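PDB 3C3J: putative tagatose-6-phosphate ketose/aldose isomerase from Escherichia coli, which is of unconfirmed function but carries two SIS domains, each built around a five-stranded parallel sheet flanked by helices. Local coordinates for residues N43-L48 / P104-S109; L49-L54 / E132-P137; V308-A313 / D317-G322. All blocks are in the same frame, centred on the assembly; numbering follows the deposited sequence.

Contact 1: N43-L48 / P104-S109; sequences NFLEPL and PLLLIS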
ATOM      1  N   ASN A  43     -24.481   3.011 -22.952  1.00 23.01           N
ATOM      2  CA  ASN A  43     -25.791   2.476 -22.559  1.00 23.60           C
ATOM      3  C   ASN A  43     -25.736   1.704 -21.243  1.00 22.81           C
ATOM      4  O   ASN A  43     -26.687   1.707 -20.463  1.00 22.51           O
ATOM      5  CB  ASN A  43     -26.345   1.543 -23.632  1.00 24.36           C
ATOM      6  CG  ASN A  43     -26.787   2.286 -24.876  1.00 27.47           C
ATOM      7  OD1 ASN A  43     -26.806   3.521 -24.907  1.00 32.17           O
ATOM      8  ND2 ASN A  43     -27.148   1.527 -25.921  1.00 31.58           N
ATOM      9  N   PHE A  44     -24.633   1.002 -21.031  1.00 21.99           N
ATOM     10  CA  PHE A  44     -24.457   0.215 -19.822  1.00 21.65           C
ATOM     11  C   PHE A  44     -24.126   1.130 -18.653  1.00 21.41           C
ATOM     12  O   PHE A  44     -24.708   0.999 -17.570  1.00 21.08           O
ATOM     13  CB  PHE A  44     -23.349  -0.812 -20.007  1.00 22.03           C
ATOM     14  CG  PHE A  44     -23.042  -1.591 -18.761  1.00 22.33           C
ATOM     15  CD1 PHE A  44     -23.968  -2.468 -18.236  1.00 22.53           C
ATOM     16  CD2 PHE A  44     -21.843  -1.419 -18.101  1.00 21.99           C
ATOM     17  CE1 PHE A  44     -23.671  -3.184 -17.075  1.00 22.68           C
ATOM     18  CE2 PHE A  44     -21.553  -2.110 -16.955  1.00 22.47           C
ATOM     19  CZ  PHE A  44     -22.459  -3.002 -16.445  1.00 22.60           C
ATOM     20  N   LEU A  45     -23.192   2.050 -18.872  1.00 20.26           N
ATOM     21  CA  LEU A  45     -22.578   2.781 -17.760  1.00 21.27           C
ATOM     22  C   LEU A  45     -23.348   4.015 -17.332  1.00 21.94           C
ATOM     23  O   LEU A  45     -23.365   4.347 -16.143  1.00 21.47           O
ATOM     24  CB  LEU A  45     -21.140   3.200 -18.084  1.00 21.29           C
ATOM     25  CG  LEU A  45     -20.070   2.133 -18.103  1.00 20.06           C
ATOM     26  CD1 LEU A  45     -18.775   2.756 -18.653  1.00 20.24           C
ATOM     27  CD2 LEU A  45     -19.845   1.530 -16.705  1.00 20.02           C
ATOM     28  N   GLU A  46     -23.950   4.727 -18.283  1.00 23.38           N
ATOM     29  CA  GLU A  46     -24.561   6.016 -17.956  1.00 25.92           C
ATOM     30  C   GLU A  46     -25.653   5.896 -16.889  1.00 24.92           C
ATOM     31  O   GLU A  46     -25.690   6.717 -15.982  1.00 25.42           O
ATOM     32  CB  GLU A  46     -25.026   6.784 -19.219  1.00 26.47           C
ATOM     33  CG  GLU A  46     -23.800   7.302 -20.066  1.00 29.91           C
ATOM     34  CD  GLU A  46     -24.134   8.133 -21.329  1.00 30.62           C
ATOM     35  OE1 GLU A  46     -25.310   8.140 -21.792  1.00 38.54           O
ATOM     36  OE2 GLU A  46     -23.187   8.772 -21.869  1.00 37.68           O
ATOM     37  N   PRO A  47     -26.517   4.869 -16.963  1.00 25.09           N
ATOM     38  CA  PRO A  47     -27.521   4.720 -15.900  1.00 24.57           C
ATOM     39  C   PRO A  47     -26.920   4.422 -14.529  1.00 24.17           C
ATOM     40  O   PRO A  47     -27.532   4.771 -13.505  1.00 24.46           O
ATOM     41  CB  PRO A  47     -28.379   3.538 -16.364  1.00 24.78           C
ATOM     42  CG  PRO A  47     -28.072   3.386 -17.819  1.00 25.97           C
ATOM     43  CD  PRO A  47     -26.669   3.838 -18.002  1.00 25.52           C
ATOM     44  N   LEU A  48     -25.748   3.785 -14.508  1.00 22.68           N
ATOM     45  CA  LEU A  48     -25.081   3.465 -13.254  1.00 22.38           C
ATOM     46  C   LEU A  48     -24.439   4.701 -12.659  1.00 22.39           C
ATOM     47  O   LEU A  48     -24.600   4.991 -11.478  1.00 21.95           O
ATOM     48  CB  LEU A  48     -24.009   2.393 -13.466  1.00 21.18           C
ATOM     49  CG  LEU A  48     -24.504   1.082 -14.070  1.00 20.01           C
ATOM     50  CD1 LEU A  48     -23.372   0.069 -14.126  1.00 18.92           C
ATOM     51  CD2 LEU A  48     -25.673   0.561 -13.246  1.00 19.52           C
ATOM     52  N   PRO A 104     -25.034   0.759  -4.109  1.00 14.53           N
ATOM     53  CA  PRO A 104     -24.757   0.019  -5.323  1.00 14.00           C
ATOM     54  C   PRO A 104     -23.242  -0.048  -5.545  1.00 13.93           C
ATOM     55  O   PRO A 104     -22.488   0.787  -5.023  1.00 14.67           O
ATOM     56  CB  PRO A 104     -25.463   0.826  -6.438  1.00 14.35           C
ATOM     57  CG  PRO A 104     -26.313   1.860  -5.733  1.00 15.49           C
ATOM     58  CD  PRO A 104     -25.674   2.065  -4.395  1.00 14.58           C
ATOM     59  N   LEU A 105     -22.811  -1.080  -6.253  1.00 13.30           N
ATOM     60  CA  LEU A 105     -21.407  -1.267  -6.587  1.00 12.62           C
ATOM     61  C   LEU A 105     -21.215  -1.555  -8.071  1.00 11.96           C
ATOM     62  O   LEU A 105     -21.941  -2.354  -8.661  1.00 13.29           O
ATOM     63  CB  LEU A 105     -20.853  -2.445  -5.787  1.00 11.99           C
ATOM     64  CG  LEU A 105     -19.439  -2.941  -6.099  1.00 12.41           C
ATOM     65  CD1 LEU A 105     -18.379  -1.859  -5.863  1.00 10.98           C
ATOM     66  CD2 LEU A 105     -19.092  -4.180  -5.299  1.00 11.66           C
ATOM     67  N   LEU A 106     -20.186  -0.948  -8.656  1.00 11.81           N
ATOM     68  CA  LEU A 106     -19.695  -1.312  -9.962  1.00 12.15           C
ATOM     69  C   LEU A 106     -18.286  -1.850  -9.725  1.00 12.12           C
ATOM     70  O   LEU A 106     -17.411  -1.110  -9.264  1.00 12.15           O
ATOM     71  CB  LEU A 106     -19.641  -0.107 -10.902  1.00 12.38           C
ATOM     72  CG  LEU A 106     -18.995  -0.360 -12.276  1.00 12.12           C
ATOM     73  CD1 LEU A 106     -19.670  -1.535 -13.028  1.00 13.33           C
ATOM     74  CD2 LEU A 106     -18.946   0.927 -13.142  1.00 13.92           C
ATOM     75  N   LEU A 107     -18.087  -3.119 -10.014  1.00 12.42           N
ATOM     76  CA  LEU A 107     -16.786  -3.768  -9.819  1.00 12.13           C
ATOM     77  C   LEU A 107     -16.067  -3.867 -11.149  1.00 12.17           C
ATOM     78  O   LEU A 107     -16.556  -4.523 -12.088  1.00 11.91           O
ATOM     79  CB  LEU A 107     -16.940  -5.166  -9.205  1.00 12.31           C
ATOM     80  CG  LEU A 107     -15.656  -5.856  -8.743  1.00 12.79           C
ATOM     81  CD1 LEU A 107     -14.984  -5.057  -7.590  1.00 14.14           C
ATOM     82  CD2 LEU A 107     -15.936  -7.318  -8.345  1.00 11.97           C
ATOM     83  N   ILE A 108     -14.910  -3.207 -11.229  1.00 12.70           N
ATOM     84  CA  ILE A 108     -14.066  -3.257 -12.421  1.00 12.86           C
ATOM     85  C   ILE A 108     -12.973  -4.307 -12.163  1.00 12.55           C
ATOM     86  O   ILE A 108     -12.096  -4.110 -11.326  1.00 12.90           O
ATOM     87  CB  ILE A 108     -13.469  -1.891 -12.741  1.00 13.07           C
ATOM     88  CG1 ILE A 108     -14.590  -0.864 -12.935  1.00 15.82           C
ATOM     89  CG2 ILE A 108     -12.600  -1.967 -14.019  1.00 13.55           C
ATOM     90  CD1 ILE A 108     -14.122   0.532 -12.715  1.00 17.59           C
ATOM     91  N   SER A 109     -13.090  -5.455 -12.818  1.00 12.46           N
ATOM     92  CA  SER A 109     -12.219  -6.603 -12.532  1.00 13.40           C
ATOM     93  C   SER A 109     -11.182  -6.698 -13.645  1.00 14.20           C
ATOM     94  O   SER A 109     -11.535  -6.903 -14.794  1.00 15.62           O
ATOM     95  CB  SER A 109     -13.037  -7.903 -12.476  1.00 13.61           C
ATOM     96  OG  SER A 109     -13.836  -8.014 -11.290  1.00 15.01           O
TER

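Contact 2: L49-L54 / E132-P137; sequences LRKENL and ECYHLP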
ATOM      1  N   LEU A  49     -23.704   5.421 -13.496  1.00 23.20           N
ATOM      2  CA  LEU A  49     -22.971   6.593 -13.085  1.00 24.88           C
ATOM      3  C   LEU A  49     -23.879   7.730 -12.627  1.00 25.58           C
ATOM      4  O   LEU A  49     -23.422   8.622 -11.939  1.00 25.74           O
ATOM      5  CB  LEU A  49     -22.063   7.067 -14.218  1.00 24.76           C
ATOM      6  CG  LEU A  49     -20.909   6.113 -14.590  1.00 25.07           C
ATOM      7  CD1 LEU A  49     -20.106   6.651 -15.785  1.00 25.51           C
ATOM      8  CD2 LEU A  49     -19.985   5.856 -13.415  1.00 26.53           C
ATOM      9  N   ARG A  50     -25.158   7.684 -12.998  1.00 26.21           N
ATOM     10  CA  ARG A  50     -26.134   8.653 -12.491  1.00 27.48           C
ATOM     11  C   ARG A  50     -26.561   8.364 -11.045  1.00 27.43           C
ATOM     12  O   ARG A  50     -27.168   9.229 -10.410  1.00 28.70           O
ATOM     13  CB  ARG A  50     -27.358   8.746 -13.424  1.00 28.79           C
ATOM     14  CG  ARG A  50     -27.084   9.477 -14.775  1.00 35.19           C
ATOM     15  CD  ARG A  50     -26.544  10.966 -14.632  1.00 41.39           C
ATOM     16  NE  ARG A  50     -27.565  12.029 -14.827  1.00 44.14           N
ATOM     17  CZ  ARG A  50     -27.495  13.283 -14.338  1.00 44.00           C
ATOM     18  NH1 ARG A  50     -26.453  13.681 -13.595  1.00 45.80           N
ATOM     19  NH2 ARG A  50     -28.492  14.151 -14.581  1.00 45.34           N
ATOM     20  N   LYS A  51     -26.242   7.177 -10.520  1.00 26.34           N
ATOM     21  CA  LYS A  51     -26.539   6.834  -9.125  1.00 25.88           C
ATOM     22  C   LYS A  51     -25.550   7.537  -8.185  1.00 26.00           C
ATOM     23  O   LYS A  51     -24.363   7.203  -8.139  1.00 24.90           O
ATOM     24  CB  LYS A  51     -26.487   5.324  -8.912  1.00 25.25           C
ATOM     25  CG  LYS A  51     -27.427   4.529  -9.790  1.00 25.08           C
ATOM     26  CD  LYS A  51     -27.189   3.047  -9.699  1.00 25.26           C
ATOM     27  CE  LYS A  51     -28.060   2.304 -10.691  1.00 25.67           C
ATOM     28  NZ  LYS A  51     -29.507   2.408 -10.338  1.00 24.19           N
ATOM     29  N   GLU A  52     -26.064   8.528  -7.464  1.00 26.48           N
ATOM     30  CA  GLU A  52     -25.318   9.315  -6.478  1.00 27.01           C
ATOM     31  C   GLU A  52     -24.437   8.473  -5.549  1.00 25.08           C
ATOM     32  O   GLU A  52     -23.271   8.812  -5.287  1.00 24.87           O
ATOM     33  CB  GLU A  52     -26.330  10.123  -5.630  1.00 27.57           C
ATOM     34  CG  GLU A  52     -25.818  10.642  -4.243  1.00 29.77           C
ATOM     35  CD  GLU A  52     -26.874  10.570  -3.103  1.00 32.15           C
ATOM     36  OE1 GLU A  52     -28.055  10.972  -3.312  1.00 39.64           O
ATOM     37  OE2 GLU A  52     -26.507  10.125  -1.980  1.00 39.67           O
ATOM     38  N   ASN A  53     -25.022   7.395  -5.033  1.00 23.22           N
ATOM     39  CA  ASN A  53     -24.387   6.587  -4.010  1.00 21.48           C
ATOM     40  C   ASN A  53     -23.535   5.412  -4.551  1.00 19.97           C
ATOM     41  O   ASN A  53     -23.080   4.583  -3.770  1.00 19.64           O
ATOM     42  CB  ASN A  53     -25.457   6.070  -3.040  1.00 22.25           C
ATOM     43  CG  ASN A  53     -26.632   5.346  -3.753  1.00 25.30           C
ATOM     44  OD1 ASN A  53     -26.805   5.439  -4.984  1.00 27.51           O
ATOM     45  ND2 ASN A  53     -27.463   4.635  -2.957  1.00 30.55           N
ATOM     46  N   LEU A  54     -23.329   5.347  -5.869  1.00 18.57           N
ATOM     47  CA  LEU A  54     -22.534   4.278  -6.474  1.00 17.74           C
ATOM     48  C   LEU A  54     -21.112   4.273  -5.932  1.00 17.03           C
ATOM     49  O   LEU A  54     -20.463   5.323  -5.848  1.00 17.11           O
ATOM     50  CB  LEU A  54     -22.501   4.406  -8.001  1.00 17.79           C
ATOM     51  CG  LEU A  54     -21.698   3.375  -8.799  1.00 17.37           C
ATOM     52  CD1 LEU A  54     -22.364   2.028  -8.754  1.00 16.54           C
ATOM     53  CD2 LEU A  54     -21.457   3.864 -10.259  1.00 17.28           C
ATOM     54  N   GLU A 132     -27.257  -4.607  -5.114  1.00 14.28           N
ATOM     55  CA  GLU A 132     -27.223  -3.974  -6.433  1.00 15.36           C
ATOM     56  C   GLU A 132     -25.782  -3.868  -6.934  1.00 14.95           C
ATOM     57  O   GLU A 132     -25.076  -2.897  -6.678  1.00 15.91           O
ATOM     58  CB  GLU A 132     -27.908  -2.603  -6.400  1.00 15.17           C
ATOM     59  CG  GLU A 132     -28.231  -2.108  -7.806  1.00 17.31           C
ATOM     60  CD  GLU A 132     -28.802  -0.706  -7.868  1.00 18.61           C
ATOM     61  OE1 GLU A 132     -29.152  -0.126  -6.813  1.00 20.99           O
ATOM     62  OE2 GLU A 132     -28.898  -0.197  -9.016  1.00 23.36           O
ATOM     63  N   CYS A 133     -25.380  -4.885  -7.677  1.00 15.40           N
ATOM     64  CA  CYS A 133     -23.999  -5.079  -8.073  1.00 14.44           C
ATOM     65  C   CYS A 133     -23.907  -5.210  -9.588  1.00 14.94           C
ATOM     66  O   CYS A 133     -24.706  -5.956 -10.225  1.00 14.90           O
ATOM     67  CB  CYS A 133     -23.423  -6.324  -7.417  1.00 14.32           C
ATOM     68  SG  CYS A 133     -21.641  -6.382  -7.483  1.00 15.95           S
ATOM     69  N   TYR A 134     -22.963  -4.456 -10.154  1.00 14.28           N
ATOM     70  CA  TYR A 134     -22.697  -4.445 -11.588  1.00 14.76           C
ATOM     71  C   TYR A 134     -21.219  -4.709 -11.795  1.00 14.46           C
ATOM     72  O   TYR A 134     -20.409  -4.481 -10.898  1.00 13.89           O
ATOM     73  CB  TYR A 134     -23.084  -3.117 -12.231  1.00 15.99           C
ATOM     74  CG  TYR A 134     -24.494  -2.695 -11.919  1.00 17.17           C
ATOM     75  CD1 TYR A 134     -25.565  -3.134 -12.695  1.00 18.69           C
ATOM     76  CD2 TYR A 134     -24.757  -1.876 -10.823  1.00 18.71           C
ATOM     77  CE1 TYR A 134     -26.861  -2.758 -12.385  1.00 19.61           C
ATOM     78  CE2 TYR A 134     -26.069  -1.469 -10.513  1.00 17.89           C
ATOM     79  CZ  TYR A 134     -27.104  -1.916 -11.296  1.00 18.86           C
ATOM     80  OH  TYR A 134     -28.405  -1.549 -10.979  1.00 21.08           O
ATOM     81  N   HIS A 135     -20.889  -5.206 -12.975  1.00 14.08           N
ATOM     82  CA  HIS A 135     -19.513  -5.633 -13.316  1.00 14.19           C
ATOM     83  C   HIS A 135     -19.072  -5.125 -14.669  1.00 14.63           C
ATOM     84  O   HIS A 135     -19.851  -5.178 -15.648  1.00 14.42           O
ATOM     85  CB  HIS A 135     -19.422  -7.155 -13.320  1.00 14.52           C
ATOM     86  CG  HIS A 135     -19.649  -7.761 -11.985  1.00 14.22           C
ATOM     87  ND1 HIS A 135     -20.881  -8.231 -11.583  1.00 17.72           N
ATOM     88  CD2 HIS A 135     -18.821  -7.915 -10.930  1.00 13.54           C
ATOM     89  CE1 HIS A 135     -20.782  -8.681 -10.346  1.00 15.78           C
ATOM     90  NE2 HIS A 135     -19.545  -8.498  -9.926  1.00 18.51           N
ATOM     91  N   LEU A 136     -17.822  -4.658 -14.725  1.00 15.05           N
ATOM     92  CA  LEU A 136     -17.120  -4.355 -15.958  1.00 14.85           C
ATOM     93  C   LEU A 136     -15.746  -5.032 -15.915  1.00 14.43           C
ATOM     94  O   LEU A 136     -14.753  -4.418 -15.556  1.00 12.94           O
ATOM     95  CB  LEU A 136     -16.959  -2.851 -16.138  1.00 14.51           C
ATOM     96  CG  LEU A 136     -16.473  -2.386 -17.537  1.00 17.02           C
ATOM     97  CD1 LEU A 136     -17.662  -2.086 -18.405  1.00 20.54           C
ATOM     98  CD2 LEU A 136     -15.564  -1.164 -17.422  1.00 19.04           C
ATOM     99  N   PRO A 137     -15.690  -6.322 -16.258  1.00 14.32           N
ATOM    100  CA  PRO A 137     -14.370  -6.926 -16.396  1.00 14.21           C
ATOM    101  C   PRO A 137     -13.588  -6.372 -17.583  1.00 14.38           C
ATOM    102  O   PRO A 137     -14.157  -6.115 -18.653  1.00 14.09           O
ATOM    103  CB  PRO A 137     -14.667  -8.413 -16.583  1.00 14.14           C
ATOM    104  CG  PRO A 137     -16.136  -8.556 -16.295  1.00 16.51           C
ATOM    105  CD  PRO A 137     -16.774  -7.271 -16.539  1.00 14.38           C
TER
HETATM  106  O   HOH W   1     -29.918   2.416  -7.315  1.00 33.18           O

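Contact 3: V308-A313 / D317-G322; sequences VIAIAA and DIVAAG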
ATOM      1  N   VAL A 308      21.683   7.182  -7.957  1.00 18.74           N
ATOM      2  CA  VAL A 308      20.368   7.825  -7.894  1.00 18.62           C
ATOM      3  C   VAL A 308      20.040   8.327  -9.292  1.00 18.22           C
ATOM      4  O   VAL A 308      20.768   9.152  -9.839  1.00 17.83           O
ATOM      5  CB  VAL A 308      20.302   8.994  -6.902  1.00 18.51           C
ATOM      6  CG1 VAL A 308      18.856   9.627  -6.875  1.00 18.15           C
ATOM      7  CG2 VAL A 308      20.723   8.538  -5.478  1.00 19.02           C
ATOM      8  N   ILE A 309      18.953   7.809  -9.878  1.00 17.66           N
ATOM      9  CA  ILE A 309      18.526   8.175 -11.234  1.00 17.20           C
ATOM     10  C   ILE A 309      17.170   8.870 -11.148  1.00 16.97           C
ATOM     11  O   ILE A 309      16.243   8.326 -10.583  1.00 15.92           O
ATOM     12  CB  ILE A 309      18.384   6.933 -12.154  1.00 17.56           C
ATOM     13  CG1 ILE A 309      19.698   6.175 -12.277  1.00 18.19           C
ATOM     14  CG2 ILE A 309      17.870   7.298 -13.549  1.00 16.81           C
ATOM     15  CD1 ILE A 309      19.571   4.933 -13.136  1.00 17.09           C
ATOM     16  N   ALA A 310      17.095  10.082 -11.683  1.00 15.90           N
ATOM     17  CA  ALA A 310      15.850  10.812 -11.849  1.00 16.37           C
ATOM     18  C   ALA A 310      15.383  10.618 -13.280  1.00 16.48           C
ATOM     19  O   ALA A 310      16.164  10.813 -14.228  1.00 15.62           O
ATOM     20  CB  ALA A 310      16.051  12.272 -11.585  1.00 15.94           C
ATOM     21  N   ILE A 311      14.111  10.261 -13.440  1.00 16.23           N
ATOM     22  CA  ILE A 311      13.459  10.245 -14.745  1.00 15.94           C
ATOM     23  C   ILE A 311      12.417  11.369 -14.763  1.00 16.09           C
ATOM     24  O   ILE A 311      11.536  11.407 -13.910  1.00 16.07           O
ATOM     25  CB  ILE A 311      12.817   8.870 -15.073  1.00 16.06           C
ATOM     26  CG1 ILE A 311      13.826   7.730 -14.859  1.00 15.76           C
ATOM     27  CG2 ILE A 311      12.301   8.851 -16.502  1.00 16.01           C
ATOM     28  CD1 ILE A 311      13.246   6.330 -15.078  1.00 15.60           C
ATOM     29  N   ALA A 312      12.555  12.311 -15.702  1.00 16.23           N
ATOM     30  CA  ALA A 312      11.701  13.501 -15.737  1.00 16.62           C
ATOM     31  C   ALA A 312      11.469  14.040 -17.139  1.00 17.50           C
ATOM     32  O   ALA A 312      12.315  13.882 -18.020  1.00 16.51           O
ATOM     33  CB  ALA A 312      12.275  14.609 -14.841  1.00 16.23           C
ATOM     34  N   ALA A 313      10.333  14.723 -17.309  1.00 18.10           N
ATOM     35  CA  ALA A 313      10.008  15.437 -18.538  1.00 19.95           C
ATOM     36  C   ALA A 313      10.875  16.683 -18.727  1.00 21.43           C
ATOM     37  O   ALA A 313      11.243  16.995 -19.837  1.00 21.01           O
ATOM     38  CB  ALA A 313       8.560  15.827 -18.550  1.00 19.16           C
ATOM     39  N   ASP A 317      18.371  21.859 -12.311  1.00 27.39           N
ATOM     40  CA  ASP A 317      19.676  21.692 -11.705  1.00 27.94           C
ATOM     41  C   ASP A 317      19.741  20.434 -10.854  1.00 26.50           C
ATOM     42  O   ASP A 317      20.696  19.658 -10.955  1.00 26.50           O
ATOM     43  CB  ASP A 317      20.043  22.932 -10.894  1.00 28.76           C
ATOM     44  CG  ASP A 317      20.501  24.081 -11.781  1.00 32.41           C
ATOM     45  OD1 ASP A 317      21.265  23.823 -12.754  1.00 34.57           O
ATOM     46  OD2 ASP A 317      20.094  25.236 -11.499  1.00 36.87           O
ATOM     47  N   ILE A 318      18.714  20.217 -10.045  1.00 24.49           N
ATOM     48  CA  ILE A 318      18.654  19.037  -9.191  1.00 24.16           C
ATOM     49  C   ILE A 318      18.661  17.735 -10.014  1.00 22.93           C
ATOM     50  O   ILE A 318      19.401  16.782  -9.713  1.00 22.44           O
ATOM     51  CB  ILE A 318      17.417  19.088  -8.256  1.00 23.93           C
ATOM     52  CG1 ILE A 318      17.606  20.233  -7.235  1.00 25.41           C
ATOM     53  CG2 ILE A 318      17.258  17.753  -7.526  1.00 24.27           C
ATOM     54  CD1 ILE A 318      16.388  20.581  -6.386  1.00 25.03           C
ATOM     55  N   VAL A 319      17.831  17.706 -11.048  1.00 22.19           N
ATOM     56  CA  VAL A 319      17.712  16.529 -11.910  1.00 22.85           C
ATOM     57  C   VAL A 319      19.027  16.285 -12.655  1.00 23.00           C
ATOM     58  O   VAL A 319      19.484  15.158 -12.729  1.00 22.98           O
ATOM     59  CB  VAL A 319      16.546  16.696 -12.894  1.00 22.09           C
ATOM     60  CG1 VAL A 319      16.642  15.700 -14.055  1.00 22.05           C
ATOM     61  CG2 VAL A 319      15.188  16.603 -12.130  1.00 20.78           C
ATOM     62  N   ALA A 320      19.647  17.356 -13.153  1.00 23.63           N
ATOM     63  CA  ALA A 320      20.956  17.281 -13.849  1.00 23.89           C
ATOM     64  C   ALA A 320      22.208  17.057 -12.963  1.00 24.29           C
ATOM     65  O   ALA A 320      23.265  16.708 -13.484  1.00 24.45           O
ATOM     66  CB  ALA A 320      21.152  18.544 -14.719  1.00 23.77           C
ATOM     67  N   ALA A 321      22.100  17.230 -11.651  1.00 24.10           N
ATOM     68  CA  ALA A 321      23.248  17.082 -10.732  1.00 24.30           C
ATOM     69  C   ALA A 321      23.632  15.629 -10.438  1.00 24.23           C
ATOM     70  O   ALA A 321      24.350  15.360  -9.469  1.00 25.53           O
ATOM     71  CB  ALA A 321      22.962  17.798  -9.438  1.00 24.80           C
ATOM     72  N   GLY A 322      23.155  14.699 -11.263  1.00 23.67           N
ATOM     73  CA  GLY A 322      23.515  13.283 -11.166  1.00 22.86           C
ATOM     74  C   GLY A 322      22.796  12.506 -12.260  1.00 22.21           C
ATOM     75  O   GLY A 322      22.169  13.123 -13.116  1.00 21.61           O
TER

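Contact 1: N43-L48 / P104-S109
L106 is the single bump on the strand side, and it fits a shallow hollow formed by F44, L45 and L48 of the helix. It supplies more than half of the 116 Å² buried here. Its two methyls divide the work. CD1 rests against the joint edge of F44 and L48, while CD2 turns to L45. L106 CG lies anti to its backbone N (chi1 174°), which carries the forked end out from the strand to the helix. The nearest touch is methyl to methyl, with L106 CD2 3.7 Å from L45 CD2. L106 CD1 sits 4.2 Å from L48 CD1 and meets F44 more loosely, at 4.4 Å from F44 CE2. L106 crosses both leucines at about a right angle. L48 CD1 also lies 3.9 Å above one face of the F44 ring, offset toward its rim, so the two form one surface. L48 points at the strand from its CA. F44 and L45 reach it with their ends. The helix is kinked here: neither P47 N, which has no hydrogen, nor L48 N bonds to the turn before. L48 N makes only a weak bond to L45 O. Short segments of helix and strand run at 138°, with axes 10.9 Å apart at closest. This is ordinary apolar packing of a helix on a parallel sheet. Helix 23-49 lies over strand 105-111, beside helix 174-187, whose F187 touches both L45 and L106. Strands 55-59 and 133-139 flank strand 105-111, and Y134 of the latter also touches L48 and L106.

Contact 2: L49-L54 / E132-P137
K51 and E132 form a salt bridge, with K51 NZ 3.0 Å from E132 OE2. The hydrogen bond within it is weak. This fits the geometry: OE2 lies beside the CE-NZ end of the lysine, and K51 CE is almost as near, at 3.1 Å from E132 OE2. Water 1 makes a second link between the same two side chains. It accepts a bond from K51 NZ at 3.1 Å and donates one to E132 OE1 at 2.7 Å. The two side chains come from opposite directions, and the glutamate is extended beyond CG. Y134 OH also lies at OE2 of E132, which sits at the edge of the Y134 ring, in its plane. The modelled separation, 2.4 Å between Y134 OH and E132 OE2, is too short, so the strength and detail of this bond are doubtful. Packing is slight. K51 CE lies 3.9 Å from Y134 OH and approaches the ring obliquely. On the K51 side the backbone is shaped by a type I beta turn from K51 to L54, closed by L54 N to K51 O at 3.1 Å. It lies in the loop between helix 23-49 and strand 55-59. P104 lies nearby and touches both N53 and E132. The lysine and the water would probably favour an ionised E132. The salt bridge joins the loop before strand 55-59 to the residue just before strand 133-139, at the N-terminal ends of the strands, near the surface.

Contact 3: V308-A313 / D317-G322
V319 packs both of its methyls against two alanines of the strand, and this is the better packed part of the contact, at normal van der Waals distance. V319 CG1 lies 4.3 Å from A310 CB. V319 CG2 lies 4.5 Å from A312 CB. Both methyls sit over the gap between the two alanine CB atoms, and the line joining them runs across the line from one CB to the other. A310 and A312 alternate with I309 and I311, which point away to the other face of the sheet. The small alanine side chains are consistent with the close approach of the helix, where the CA atoms of A310 and V319 are 6.0 Å apart. The outer face of the short helix and its end at A321 are the open part. D317, A320 and A321 are exposed and do not touch the strand; A320 points away from it. A321 is also the first residue to leave helical angles, and its bonds back to D317 O and I318 O are both weak. The whole is the strand-to-helix half of a beta-alpha-beta unit, which continues through G322 to strand 324-326. R300 of helix 288-302 bonds to V308 O and I318 O, and weakly to V319 O. S316 OG bonds to V319 N. Direct contact between the segments thus rests on small apolar side chains, and R300 adds polar ties by binding backbone oxygens of both segments.

In the fold
Contacts 1 and 2 lie at the same sheet, in the N-terminal half. Contact 3 lies at the sheet of the second SIS domain, on the opposite side of the chain's centre. Contacts 1 and 2 adjoin, with centres about 4 Å apart. In their sheet 104-109 and 132-137 run side by side, joined by probable backbone hydrogen bonds between L105 and Y134 and between L107 and Y134. Contact 1 is the buried, greasy layer under a helix. Contact 2 is its polar edge at the surface, with charge and water. Contact 3 is buried and apolar like contact 1, but joins near neighbours in sequence through much smaller side chains. Its centre is about 42 Å from that of contact 1.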